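Long-range contacts in alanine dehydrogenase/pyridine nucleotide transhydrogenase (Mycobacterium smegmatis str. MC2 155, PDB 3P2Y), which probably transfers hydride between NADH and NADP as the alpha-1 subunit of a proton-translocating transhydrogenase of the alanine dehydrogenase family: residues Pro184-Val189 with Lys265-Ile270; Leu188-Gly193 with Thr211-Arg216; Ala199-Lys204 with Arg224-Gln229; Gly295-Asp300 with Gly322-Ser327. All blocks are in the same frame, centred on the assembly; numbering follows the deposited sequence. Where two conformers were deposited one is given.

Contact 1 (Pro184-Val189 with Lys265-Ile270); sequences PASALV and KFDIVI. With NA (sodium ion), chain E.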
loop_
_atom_site.group_PDB
_atom_site.type_symbol
_atom_site.label_atom_id
_atom_site.label_comp_id
_atom_site.label_asym_id
_atom_site.label_seq_id
_atom_site.Cartn_x
_atom_site.Cartn_y
_atom_site.Cartn_z
ATOM N N PRO A 184 -17.629 1.111 5.115
ATOM C CA PRO A 184 -16.376 0.341 4.878
ATOM C C PRO A 184 -16.370 -0.318 3.507
ATOM O O PRO A 184 -17.427 -0.600 2.941
ATOM C CB PRO A 184 -16.403 -0.749 5.958
ATOM C CG PRO A 184 -17.864 -0.895 6.335
ATOM C CD PRO A 184 -18.567 0.413 6.012
ATOM N N ALA A 185 -15.194 -0.628 2.994
ATOM C CA ALA A 185 -15.100 -1.409 1.760
ATOM C C ALA A 185 -15.531 -2.826 2.045
ATOM O O ALA A 185 -15.351 -3.310 3.180
ATOM C CB ALA A 185 -13.637 -1.448 1.283
ATOM N N SER A 186 -16.120 -3.478 1.047
ATOM C CA SER A 186 -16.350 -4.919 1.099
ATOM C C SER A 186 -15.266 -5.599 0.266
ATOM O O SER A 186 -15.018 -5.199 -0.863
ATOM C CB SER A 186 -17.736 -5.284 0.586
ATOM O OG SER A 186 -18.739 -4.782 1.458
ATOM N N ALA A 187 -14.621 -6.604 0.849
ATOM C CA ALA A 187 -13.562 -7.352 0.167
ATOM C C ALA A 187 -13.976 -8.810 0.017
ATOM O O ALA A 187 -14.487 -9.425 0.959
ATOM C CB ALA A 187 -12.251 -7.264 0.954
ATOM N N LEU A 188 -13.754 -9.330 -1.188
ATOM C CA LEU A 188 -14.018 -10.745 -1.514
ATOM C C LEU A 188 -12.718 -11.423 -1.912
ATOM O O LEU A 188 -11.957 -10.888 -2.735
ATOM C CB LEU A 188 -14.991 -10.818 -2.708
ATOM C CG LEU A 188 -15.231 -12.201 -3.344
ATOM C CD1 LEU A 188 -15.989 -13.108 -2.355
ATOM C CD2 LEU A 188 -16.088 -12.006 -4.595
ATOM N N VAL A 189 -12.448 -12.589 -1.317
ATOM C CA VAL A 189 -11.253 -13.350 -1.696
ATOM C C VAL A 189 -11.730 -14.635 -2.352
ATOM O O VAL A 189 -12.547 -15.369 -1.778
ATOM C CB VAL A 189 -10.372 -13.637 -0.463
ATOM C CG1 VAL A 189 -9.145 -14.502 -0.837
ATOM C CG2 VAL A 189 -9.890 -12.276 0.130
ATOM N N LYS A 265 -20.638 -6.881 -6.470
ATOM C CA LYS A 265 -21.011 -6.181 -5.229
ATOM C C LYS A 265 -19.819 -5.703 -4.384
ATOM O O LYS A 265 -20.014 -4.984 -3.405
ATOM C CB LYS A 265 -21.882 -7.042 -4.305
ATOM C CG LYS A 265 -23.124 -7.676 -4.938
ATOM C CD LYS A 265 -23.997 -6.647 -5.627
ATOM C CE LYS A 265 -25.373 -7.240 -5.934
ATOM N NZ LYS A 265 -26.203 -6.252 -6.685
ATOM N N PHE A 266 -18.610 -6.075 -4.765
ATOM C CA PHE A 266 -17.443 -5.839 -3.883
ATOM C C PHE A 266 -16.549 -4.708 -4.362
ATOM O O PHE A 266 -16.426 -4.483 -5.579
ATOM C CB PHE A 266 -16.630 -7.123 -3.743
ATOM C CG PHE A 266 -17.314 -8.150 -2.890
ATOM C CD1 PHE A 266 -17.108 -8.172 -1.523
ATOM C CD2 PHE A 266 -18.199 -9.062 -3.471
ATOM C CE1 PHE A 266 -17.770 -9.129 -0.723
ATOM C CE2 PHE A 266 -18.881 -10.000 -2.690
ATOM C CZ PHE A 266 -18.668 -10.029 -1.323
ATOM N N ASP A 267 -15.906 -4.025 -3.410
ATOM C CA ASP A 267 -14.974 -2.936 -3.734
ATOM C C ASP A 267 -13.577 -3.437 -4.042
ATOM O O ASP A 267 -12.840 -2.805 -4.800
ATOM C CB ASP A 267 -14.942 -1.921 -2.560
ATOM C CG ASP A 267 -16.328 -1.422 -2.217
ATOM O OD1 ASP A 267 -16.887 -0.652 -3.045
ATOM O OD2 ASP A 267 -16.868 -1.807 -1.134
ATOM N N ILE A 268 -13.193 -4.554 -3.415
ATOM C CA ILE A 268 -11.867 -5.131 -3.622
ATOM C C ILE A 268 -12.096 -6.614 -3.798
ATOM O O ILE A 268 -12.757 -7.219 -2.964
ATOM C CB ILE A 268 -10.910 -4.873 -2.416
ATOM C CG1 ILE A 268 -10.663 -3.354 -2.268
ATOM C CG2 ILE A 268 -9.546 -5.579 -2.671
ATOM C CD1 ILE A 268 -9.860 -2.922 -1.024
ATOM N N VAL A 269 -11.541 -7.198 -4.874
ATOM C CA VAL A 269 -11.645 -8.635 -5.097
ATOM C C VAL A 269 -10.222 -9.151 -5.292
ATOM O O VAL A 269 -9.470 -8.644 -6.166
ATOM C CB VAL A 269 -12.507 -8.973 -6.362
ATOM C CG1 VAL A 269 -12.471 -10.499 -6.640
ATOM C CG2 VAL A 269 -13.944 -8.463 -6.186
ATOM N N ILE A 270 -9.839 -10.138 -4.474
ATOM C CA ILE A 270 -8.495 -10.705 -4.549
ATOM C C ILE A 270 -8.657 -12.146 -4.996
ATOM O O ILE A 270 -9.424 -12.905 -4.393
ATOM C CB ILE A 270 -7.789 -10.628 -3.171
ATOM C CG1 ILE A 270 -7.709 -9.161 -2.721
ATOM C CG2 ILE A 270 -6.402 -11.286 -3.235
ATOM C CD1 ILE A 270 -7.182 -8.929 -1.334
HETATM NA NA NA E . -21.118 -2.725 -2.557
HETATM O O HOH W 1 -18.306 0.186 0.258
HETATM O O HOH W 2 -19.374 -2.477 -1.112
HETATM O O HOH W 3 -19.117 -1.759 -4.558
HETATM O O HOH W 4 -22.500 -2.689 -4.815
HETATM O O HOH W 5 -21.644 -4.733 -0.824
HETATM O O HOH W 6 -21.251 -0.284 -2.021
#
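Asp267 OD2 is gripped by three donors: the backbone N of Ser186 at 2.8 Å, almost straight at 172°, and two waters. The amide uses the anti lone pair of this oxygen; one water also donates to Pro184 O, and the other is a ligand of the sodium ion. These bonds open a parallel strand pairing in the Rossmann-like, probably nucleotide-binding domain, where strand 186-190 runs beside strand 268-271. OD1 of the same carboxylate forms a salt bridge with Arg170 and accepts from a further sodium-bound water, so the group is held at both oxygens and probably stays ionised. Asp267 CG stands anti to the backbone carbonyl carbon (chi1 -55°), which brings OD2 into line with the N-H of Ser186, beside Ala185 CA.

Ser186 O accepts two amides, Asp267 N at 2.9 Å and Ile268 N at 3.2 Å, where the loop becomes strand. The regular ladder then follows, with Leu188 N bonded to Ile268 O and Ile270 N to Leu188 O.

On the face bearing Leu188 and Val269, the phenyl ring of Phe266 lies across the leucine at about a right angle. Leu188 CB sits 3.5 Å from the ring centroid, 11° off the normal, a CH-pi contact over the face, while CD2 reaches CD2 of the ring. Ala187, Val189, Ile268 and Ile270 point to the other face, where helix 194-206 packs on Ala187, Val189 and Ile270. Ahead of strand 268-271, the sodium ion takes Lys265 O as a ligand at 2.6 Å and completes its shell with five waters.

Contact 2 (Leu188-Gly193 with Thr211-Arg216); sequences LVLGVG and TGYDVR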
loop_
_atom_site.group_PDB
_atom_site.type_symbol
_atom_site.label_atom_id
_atom_site.label_comp_id
_atom_site.label_asym_id
_atom_site.label_seq_id
_atom_site.Cartn_x
_atom_site.Cartn_y
_atom_site.Cartn_z
ATOM N N LEU A 188 -13.754 -9.330 -1.188
ATOM C CA LEU A 188 -14.018 -10.745 -1.514
ATOM C C LEU A 188 -12.718 -11.423 -1.912
ATOM O O LEU A 188 -11.957 -10.888 -2.735
ATOM C CB LEU A 188 -14.991 -10.818 -2.708
ATOM C CG LEU A 188 -15.231 -12.201 -3.344
ATOM C CD1 LEU A 188 -15.989 -13.108 -2.355
ATOM C CD2 LEU A 188 -16.088 -12.006 -4.595
ATOM N N VAL A 189 -12.448 -12.589 -1.317
ATOM C CA VAL A 189 -11.253 -13.350 -1.696
ATOM C C VAL A 189 -11.730 -14.635 -2.352
ATOM O O VAL A 189 -12.547 -15.369 -1.778
ATOM C CB VAL A 189 -10.372 -13.637 -0.463
ATOM C CG1 VAL A 189 -9.145 -14.502 -0.837
ATOM C CG2 VAL A 189 -9.890 -12.276 0.130
ATOM N N LEU A 190 -11.213 -14.888 -3.553
ATOM C CA LEU A 190 -11.583 -16.079 -4.329
ATOM C C LEU A 190 -10.380 -17.003 -4.366
ATOM O O LEU A 190 -9.314 -16.645 -4.920
ATOM C CB LEU A 190 -12.003 -15.653 -5.749
ATOM C CG LEU A 190 -13.236 -14.741 -5.835
ATOM C CD1 LEU A 190 -13.481 -14.388 -7.339
ATOM C CD2 LEU A 190 -14.507 -15.398 -5.184
ATOM N N GLY A 191 -10.530 -18.164 -3.729
ATOM C CA GLY A 191 -9.416 -19.110 -3.535
ATOM C C GLY A 191 -8.861 -18.833 -2.156
ATOM O O GLY A 191 -8.220 -17.797 -1.945
ATOM N N VAL A 192 -9.169 -19.710 -1.197
ATOM C CA VAL A 192 -8.726 -19.472 0.178
ATOM C C VAL A 192 -7.778 -20.599 0.620
ATOM O O VAL A 192 -8.098 -21.437 1.486
ATOM C CB VAL A 192 -9.896 -19.257 1.183
ATOM C CG1 VAL A 192 -9.341 -18.842 2.578
ATOM C CG2 VAL A 192 -10.889 -18.202 0.660
ATOM N N GLY A 193 -6.612 -20.613 -0.009
ATOM C CA GLY A 193 -5.453 -21.331 0.531
ATOM C C GLY A 193 -4.733 -20.352 1.450
ATOM O O GLY A 193 -5.345 -19.432 1.998
ATOM N N THR A 211 -15.479 -11.429 2.836
ATOM C CA THR A 211 -16.168 -12.640 2.356
ATOM C C THR A 211 -15.140 -13.501 1.662
ATOM O O THR A 211 -14.328 -12.983 0.884
ATOM C CB THR A 211 -17.291 -12.285 1.351
ATOM O OG1 THR A 211 -18.304 -11.525 2.029
ATOM C CG2 THR A 211 -17.982 -13.561 0.803
ATOM N N GLY A 212 -15.193 -14.813 1.902
ATOM C CA GLY A 212 -14.257 -15.740 1.267
ATOM C C GLY A 212 -15.019 -16.788 0.495
ATOM O O GLY A 212 -16.118 -17.193 0.896
ATOM N N TYR A 213 -14.450 -17.233 -0.619
ATOM C CA TYR A 213 -15.077 -18.287 -1.435
ATOM C C TYR A 213 -14.001 -19.275 -1.870
ATOM O O TYR A 213 -12.897 -18.855 -2.282
ATOM C CB TYR A 213 -15.720 -17.675 -2.701
ATOM C CG TYR A 213 -16.135 -18.771 -3.672
ATOM C CD1 TYR A 213 -17.232 -19.574 -3.396
ATOM C CD2 TYR A 213 -15.374 -19.044 -4.812
ATOM C CE1 TYR A 213 -17.592 -20.628 -4.252
ATOM C CE2 TYR A 213 -15.721 -20.096 -5.682
ATOM C CZ TYR A 213 -16.833 -20.871 -5.390
ATOM O OH TYR A 213 -17.188 -21.896 -6.242
ATOM N N ASP A 214 -14.303 -20.578 -1.802
ATOM C CA ASP A 214 -13.359 -21.589 -2.299
ATOM C C ASP A 214 -14.191 -22.790 -2.765
ATOM O O ASP A 214 -15.242 -23.077 -2.180
ATOM C CB ASP A 214 -12.375 -21.991 -1.195
ATOM C CG ASP A 214 -11.182 -22.797 -1.727
ATOM O OD1 ASP A 214 -11.335 -24.000 -2.079
ATOM O OD2 ASP A 214 -10.063 -22.241 -1.770
ATOM N N VAL A 215 -13.752 -23.454 -3.835
ATOM C CA VAL A 215 -14.459 -24.662 -4.308
ATOM C C VAL A 215 -14.406 -25.827 -3.317
ATOM O O VAL A 215 -15.249 -26.738 -3.380
ATOM C CB VAL A 215 -13.974 -25.150 -5.696
ATOM C CG1 VAL A 215 -14.360 -24.155 -6.788
ATOM C CG2 VAL A 215 -12.482 -25.470 -5.688
ATOM N N ARG A 216 -13.436 -25.811 -2.411
ATOM C CA ARG A 216 -13.344 -26.837 -1.367
ATOM C C ARG A 216 -14.188 -26.489 -0.145
ATOM O O ARG A 216 -13.873 -25.549 0.575
ATOM C CB ARG A 216 -11.891 -27.004 -0.962
ATOM C CG ARG A 216 -10.997 -27.353 -2.127
ATOM C CD ARG A 216 -9.542 -27.165 -1.755
ATOM N NE ARG A 216 -9.252 -25.757 -1.462
ATOM C CZ ARG A 216 -8.093 -25.327 -0.965
ATOM N NH1 ARG A 216 -7.117 -26.199 -0.716
ATOM N NH2 ARG A 216 -7.908 -24.030 -0.717
#
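Leu190 CD2 packs 3.6 Å from Tyr213 CB where strands 186-190 and 209-213 pair in parallel, the two strands of a beta-alpha-beta unit whose crossover is helix 194-206. Here the contact is dense: Val189 N bonds to Thr211 O, Tyr213 N to Val189 O and Gly191 N to Tyr213 O, all at 2.9 Å. Leu188 reaches Thr211 with its CD1 methyl, and Val192 CG2 lies against Tyr213 O and near Gly212 CA, at a residue with no side chain.

Past the strand ends the chains part, and the exposed side chain of Arg216 marks the more solvent-facing side. Gly191 and Gly193 fit the glycine-rich GxGxxG turn of Rossmann folds, with Gly193 the N-cap of the helix. Asp214 ties this turn to the neighbouring strand: its carboxylate carbon is anti to its backbone N (chi1 -167°), carrying OD2 to within 2.7 Å of Val192 N, which meets the anti lone pair. Arg216 forms a salt bridge with the same carboxylate, side-on through NE and NH2, with NH2 approaching OD2 from above the carboxylate plane. OD1 accepts the backbone N of Arg216, making an Asx turn, and also Arg216 NE at 2.8 Å, nearly straight at 174°.

Contact 3 (Ala199-Lys204 with Arg224-Gln229); sequences ALATAK and RSVGAQ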
loop_
_atom_site.group_PDB
_atom_site.type_symbol
_atom_site.label_atom_id
_atom_site.label_comp_id
_atom_site.label_asym_id
_atom_site.label_seq_id
_atom_site.Cartn_x
_atom_site.Cartn_y
_atom_site.Cartn_z
ATOM N N ALA A 199 -4.949 -12.822 3.109
ATOM C CA ALA A 199 -5.677 -11.653 2.517
ATOM C C ALA A 199 -6.973 -11.336 3.305
ATOM O O ALA A 199 -7.250 -10.182 3.632
ATOM C CB ALA A 199 -6.009 -11.899 1.019
ATOM N N LEU A 200 -7.749 -12.364 3.633
ATOM C CA LEU A 200 -8.952 -12.114 4.462
ATOM C C LEU A 200 -8.612 -11.484 5.807
ATOM O O LEU A 200 -9.298 -10.536 6.240
ATOM C CB LEU A 200 -9.740 -13.414 4.691
ATOM C CG LEU A 200 -10.448 -13.941 3.440
ATOM C CD1 LEU A 200 -10.894 -15.395 3.742
ATOM C CD2 LEU A 200 -11.667 -13.071 3.025
ATOM N N ALA A 201 -7.574 -12.008 6.478
ATOM C CA ALA A 201 -7.199 -11.510 7.795
ATOM C C ALA A 201 -6.744 -10.065 7.671
ATOM O O ALA A 201 -7.140 -9.211 8.485
ATOM C CB ALA A 201 -6.074 -12.378 8.442
ATOM N N THR A 202 -5.909 -9.797 6.670
ATOM C CA THR A 202 -5.341 -8.435 6.517
ATOM C C THR A 202 -6.422 -7.411 6.147
ATOM O O THR A 202 -6.422 -6.302 6.683
ATOM C CB THR A 202 -4.188 -8.437 5.503
ATOM O OG1 THR A 202 -3.172 -9.326 6.014
ATOM C CG2 THR A 202 -3.551 -7.028 5.358
ATOM N N ALA A 203 -7.322 -7.788 5.243
ATOM C CA ALA A 203 -8.434 -6.899 4.856
ATOM C C ALA A 203 -9.297 -6.570 6.076
ATOM O O ALA A 203 -9.710 -5.407 6.267
ATOM C CB ALA A 203 -9.264 -7.525 3.767
ATOM N N LYS A 204 -9.573 -7.591 6.893
ATOM C CA LYS A 204 -10.344 -7.396 8.130
ATOM C C LYS A 204 -9.658 -6.415 9.103
ATOM O O LYS A 204 -10.330 -5.513 9.655
ATOM C CB LYS A 204 -10.619 -8.736 8.840
ATOM C CG LYS A 204 -11.571 -8.612 10.055
ATOM C CD LYS A 204 -12.940 -8.083 9.563
ATOM C CE LYS A 204 -14.139 -8.390 10.462
ATOM N NZ LYS A 204 -15.287 -7.732 9.756
ATOM N N ARG A 224 -14.334 -18.607 8.184
ATOM C CA ARG A 224 -15.008 -18.080 9.354
ATOM C C ARG A 224 -14.052 -17.719 10.513
ATOM O O ARG A 224 -14.316 -16.761 11.256
ATOM C CB ARG A 224 -16.107 -19.059 9.799
ATOM C CG ARG A 224 -17.275 -19.090 8.807
ATOM C CD ARG A 224 -18.211 -20.280 9.105
ATOM N NE ARG A 224 -19.364 -20.262 8.196
ATOM C CZ ARG A 224 -19.875 -21.315 7.578
ATOM N NH1 ARG A 224 -19.332 -22.518 7.723
ATOM N NH2 ARG A 224 -20.902 -21.146 6.744
ATOM N N SER A 225 -12.950 -18.465 10.642
ATOM C CA SER A 225 -12.013 -18.309 11.769
ATOM C C SER A 225 -11.290 -16.952 11.683
ATOM O O SER A 225 -10.801 -16.470 12.699
ATOM C CB SER A 225 -10.976 -19.443 11.810
ATOM O OG SER A 225 -9.980 -19.250 10.785
ATOM N N VAL A 226 -11.225 -16.351 10.480
ATOM C CA VAL A 226 -10.640 -15.010 10.312
ATOM C C VAL A 226 -11.694 -13.901 10.204
ATOM O O VAL A 226 -11.389 -12.742 9.861
ATOM C CB VAL A 226 -9.579 -14.949 9.146
ATOM C CG1 VAL A 226 -8.425 -15.882 9.471
ATOM C CG2 VAL A 226 -10.203 -15.283 7.757
ATOM N N GLY A 227 -12.932 -14.255 10.528
ATOM C CA GLY A 227 -14.014 -13.270 10.645
ATOM C C GLY A 227 -14.641 -12.857 9.333
ATOM O O GLY A 227 -15.263 -11.790 9.260
ATOM N N ALA A 228 -14.488 -13.710 8.315
ATOM C CA ALA A 228 -15.107 -13.492 7.012
ATOM C C ALA A 228 -16.373 -14.323 6.865
ATOM O O ALA A 228 -16.504 -15.381 7.495
ATOM C CB ALA A 228 -14.105 -13.880 5.883
ATOM N N GLN A 229 -17.287 -13.811 6.045
ATOM C CA GLN A 229 -18.466 -14.562 5.614
ATOM C C GLN A 229 -18.049 -15.613 4.592
ATOM O O GLN A 229 -17.200 -15.364 3.755
ATOM C CB GLN A 229 -19.487 -13.631 4.946
ATOM C CG GLN A 229 -20.117 -12.589 5.870
ATOM C CD GLN A 229 -21.372 -11.980 5.266
ATOM O OE1 GLN A 229 -22.345 -12.684 5.002
ATOM N NE2 GLN A 229 -21.354 -10.676 5.039
HETATM O O HOH W 7 -11.614 -11.689 7.260
HETATM O O HOH W 8 -16.265 -9.298 7.877
#
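A Schellman motif ends helix 220-225, with Gly227 at the C-prime position (phi 81°, Gly227 N bonded to Arg224 O), and the turn lies beside helix 194-206, with Val226 CA 5.5 Å from Ala201 CA. From this turn the chain enters the edge strand 229-230 of the Rossmann-type sheet.

Val226 and Leu200 carry the packing, their side chains crossing at about a right angle. CG2 of the valine stands between its own backbone N and carbonyl carbon (chi1 of CG1 -62°), facing the helix, and comes 3.6 Å from Leu200 CB; CG1 reaches more loosely toward Ala201 CB. Farther out on the leucine, CD2 meets Ala228 CB at 3.8 Å. Both Leu200 and Ala228 also rest on Thr210, so they join the core between helix and sheet.

On the more exposed side the contact turns polar. A water donates to Leu200 O and to Val226 O, 2.8 Å from each, bridging a helix carbonyl to the turn. The Lys204 chain, bent at chi2 (61°), lays CE 3.8 Å from Gly227 O, and NZ donates to a second water that itself donates to this carbonyl. Direct contact is thus apolar, while polar groups are bridged by water, which implies that the turn is seated by hydrophobic fit and that its outer carbonyls remain hydrated.

Contact 4 (Gly295-Asp300 with Gly322-Ser327); sequences GSVVVD and GVTITS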
loop_
_atom_site.group_PDB
_atom_site.type_symbol
_atom_site.label_atom_id
_atom_site.label_comp_id
_atom_site.label_asym_id
_atom_site.label_seq_id
_atom_site.Cartn_x
_atom_site.Cartn_y
_atom_site.Cartn_z
ATOM N N GLY A 295 -13.885 2.502 -9.574
ATOM C CA GLY A 295 -12.905 2.639 -8.483
ATOM C C GLY A 295 -12.677 1.368 -7.675
ATOM O O GLY A 295 -11.777 1.325 -6.798
ATOM N N SER A 296 -13.462 0.333 -7.969
ATOM C CA SER A 296 -13.232 -1.001 -7.381
ATOM C C SER A 296 -11.945 -1.587 -7.948
ATOM O O SER A 296 -11.444 -1.114 -8.981
ATOM C CB SER A 296 -14.419 -1.930 -7.652
ATOM O OG SER A 296 -15.628 -1.364 -7.145
ATOM N N VAL A 297 -11.354 -2.556 -7.257
ATOM C CA VAL A 297 -10.075 -3.118 -7.711
ATOM C C VAL A 297 -10.149 -4.641 -7.687
ATOM O O VAL A 297 -10.664 -5.220 -6.728
ATOM C CB VAL A 297 -8.897 -2.706 -6.755
ATOM C CG1 VAL A 297 -7.553 -3.274 -7.236
ATOM C CG2 VAL A 297 -8.769 -1.163 -6.630
ATOM N N VAL A 298 -9.606 -5.274 -8.729
ATOM C CA VAL A 298 -9.392 -6.709 -8.755
ATOM C C VAL A 298 -7.889 -6.929 -8.668
ATOM O O VAL A 298 -7.135 -6.440 -9.531
ATOM C CB VAL A 298 -9.902 -7.360 -10.090
ATOM C CG1 VAL A 298 -9.541 -8.889 -10.168
ATOM C CG2 VAL A 298 -11.425 -7.160 -10.245
ATOM N N VAL A 299 -7.457 -7.660 -7.641
ATOM C CA VAL A 299 -6.023 -7.988 -7.477
ATOM C C VAL A 299 -5.910 -9.483 -7.808
ATOM O O VAL A 299 -6.356 -10.348 -7.048
ATOM C CB VAL A 299 -5.522 -7.730 -6.049
ATOM C CG1 VAL A 299 -3.972 -7.992 -5.976
ATOM C CG2 VAL A 299 -5.857 -6.276 -5.580
ATOM N N ASP A 300 -5.353 -9.773 -8.980
ATOM C CA ASP A 300 -5.261 -11.138 -9.509
ATOM C C ASP A 300 -3.844 -11.631 -9.263
ATOM O O ASP A 300 -2.877 -11.087 -9.826
ATOM C CB ASP A 300 -5.605 -11.063 -11.018
ATOM C CG ASP A 300 -5.676 -12.424 -11.711
ATOM O OD1 ASP A 300 -5.204 -13.452 -11.180
ATOM O OD2 ASP A 300 -6.162 -12.426 -12.872
ATOM N N GLY A 322 -13.701 1.781 -15.695
ATOM C CA GLY A 322 -13.559 2.376 -14.345
ATOM C C GLY A 322 -13.140 1.409 -13.256
ATOM O O GLY A 322 -13.039 1.803 -12.089
ATOM N N VAL A 323 -12.860 0.162 -13.628
ATOM C CA VAL A 323 -12.461 -0.876 -12.631
ATOM C C VAL A 323 -10.985 -1.198 -12.799
ATOM O O VAL A 323 -10.513 -1.495 -13.914
ATOM C CB VAL A 323 -13.328 -2.166 -12.765
ATOM C CG1 VAL A 323 -12.873 -3.244 -11.770
ATOM C CG2 VAL A 323 -14.820 -1.851 -12.539
ATOM N N THR A 324 -10.229 -1.141 -11.698
ATOM C CA THR A 324 -8.773 -1.319 -11.793
ATOM C C THR A 324 -8.484 -2.819 -11.701
ATOM O O THR A 324 -8.976 -3.493 -10.799
ATOM C CB THR A 324 -8.038 -0.560 -10.660
ATOM O OG1 THR A 324 -8.300 0.847 -10.767
ATOM C CG2 THR A 324 -6.501 -0.800 -10.693
ATOM N N ILE A 325 -7.723 -3.355 -12.656
ATOM C CA ILE A 325 -7.335 -4.766 -12.651
ATOM C C ILE A 325 -5.817 -4.836 -12.555
ATOM O O ILE A 325 -5.123 -4.364 -13.464
ATOM C CB ILE A 325 -7.798 -5.463 -13.950
ATOM C CG1 ILE A 325 -9.228 -5.010 -14.305
ATOM C CG2 ILE A 325 -7.678 -6.984 -13.812
ATOM C CD1 ILE A 325 -10.279 -5.527 -13.330
ATOM N N THR A 326 -5.290 -5.416 -11.473
ATOM C CA THR A 326 -3.835 -5.412 -11.285
ATOM C C THR A 326 -3.314 -6.831 -11.146
ATOM O O THR A 326 -3.997 -7.674 -10.563
ATOM C CB THR A 326 -3.416 -4.523 -10.100
ATOM O OG1 THR A 326 -1.982 -4.401 -10.059
ATOM C CG2 THR A 326 -3.955 -5.096 -8.730
ATOM N N SER A 327 -2.117 -7.084 -11.674
ATOM C CA SER A 327 -1.589 -8.444 -11.710
ATOM C C SER A 327 -0.128 -8.481 -11.268
ATOM O O SER A 327 0.800 -8.631 -12.105
ATOM C CB SER A 327 -1.774 -9.049 -13.132
ATOM O OG SER A 327 -1.181 -10.332 -13.222
HETATM O O HOH W 9 -9.233 1.936 -8.311
HETATM O O HOH W 10 -0.694 -11.801 -10.953
#
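Gly295 N donates to Gly322 O at 2.7 Å and 172°, the shortest of five backbone bonds between 295-300 and 322-327, whose strands 297-300 and 323-326 run in parallel within the Rossmann-type sheet. Both glycines adopt positive phi in the turns that lead into the strands. The ladder continues from Thr324 N to Ser296 O, Val298 N to Thr324 O, Thr326 N to Val298 O and Asp300 N to Thr326 O, each between 2.8 and 3.0 Å. Water bridges lie at both ends: one water donates to Gly295 O and accepts from Thr324 OG1, and another donates to Asp300 O, 2.6 Å away, and accepts from Ser327 OG.

The packing divides between the two faces. Val298 and Ile325 lie side by side on one of them, and in the conformer described Ile325 CD1 comes 3.7 Å from both CB and CG2 of the valine. Val297, Thr324, Val299 and Thr326 occupy the other. Thr326 directs its OG1 anti to its backbone N (chi1 -172°), toward Thr317 OG1 on the antiparallel strand 317-320, which leaves CG2 to press against Val298 O at 3.5 Å and Val299 CG2 at 3.9 Å. Helix 148-167 packs over Val297, Val299 and Thr326, and Leu66 of the second subunit touches Thr324.

Asp300 sends its carboxylate to Thr312 and to the backbone amides of Ala302, Asn308 and Cys309. These donors satisfy the buried carboxylate and tie the end of the strand to the following loop, while the paired backbones and branched side chains hold the strands together.

From the N terminus, strand 186-190 opens both contact 1 and contact 2. Contact 2 is the first to close, when the chain returns after helix 194-206 as strand 209-213. Contact 3 crosses it, since its first segment lies on that helix and its second follows helix 220-225; it seats the turn before edge strand 229-230. Contact 1 closes much later, at strand 268-271, so contact 3 nests within its loop. Contact 4 comes in series afterwards, pairing strands 297-300 and 323-326. Contacts 1 and 4 are joined through neighbouring strands 268-271 and 297-300, so contacts 1, 2 and 4 share one sheet, while contact 3 lies beside it.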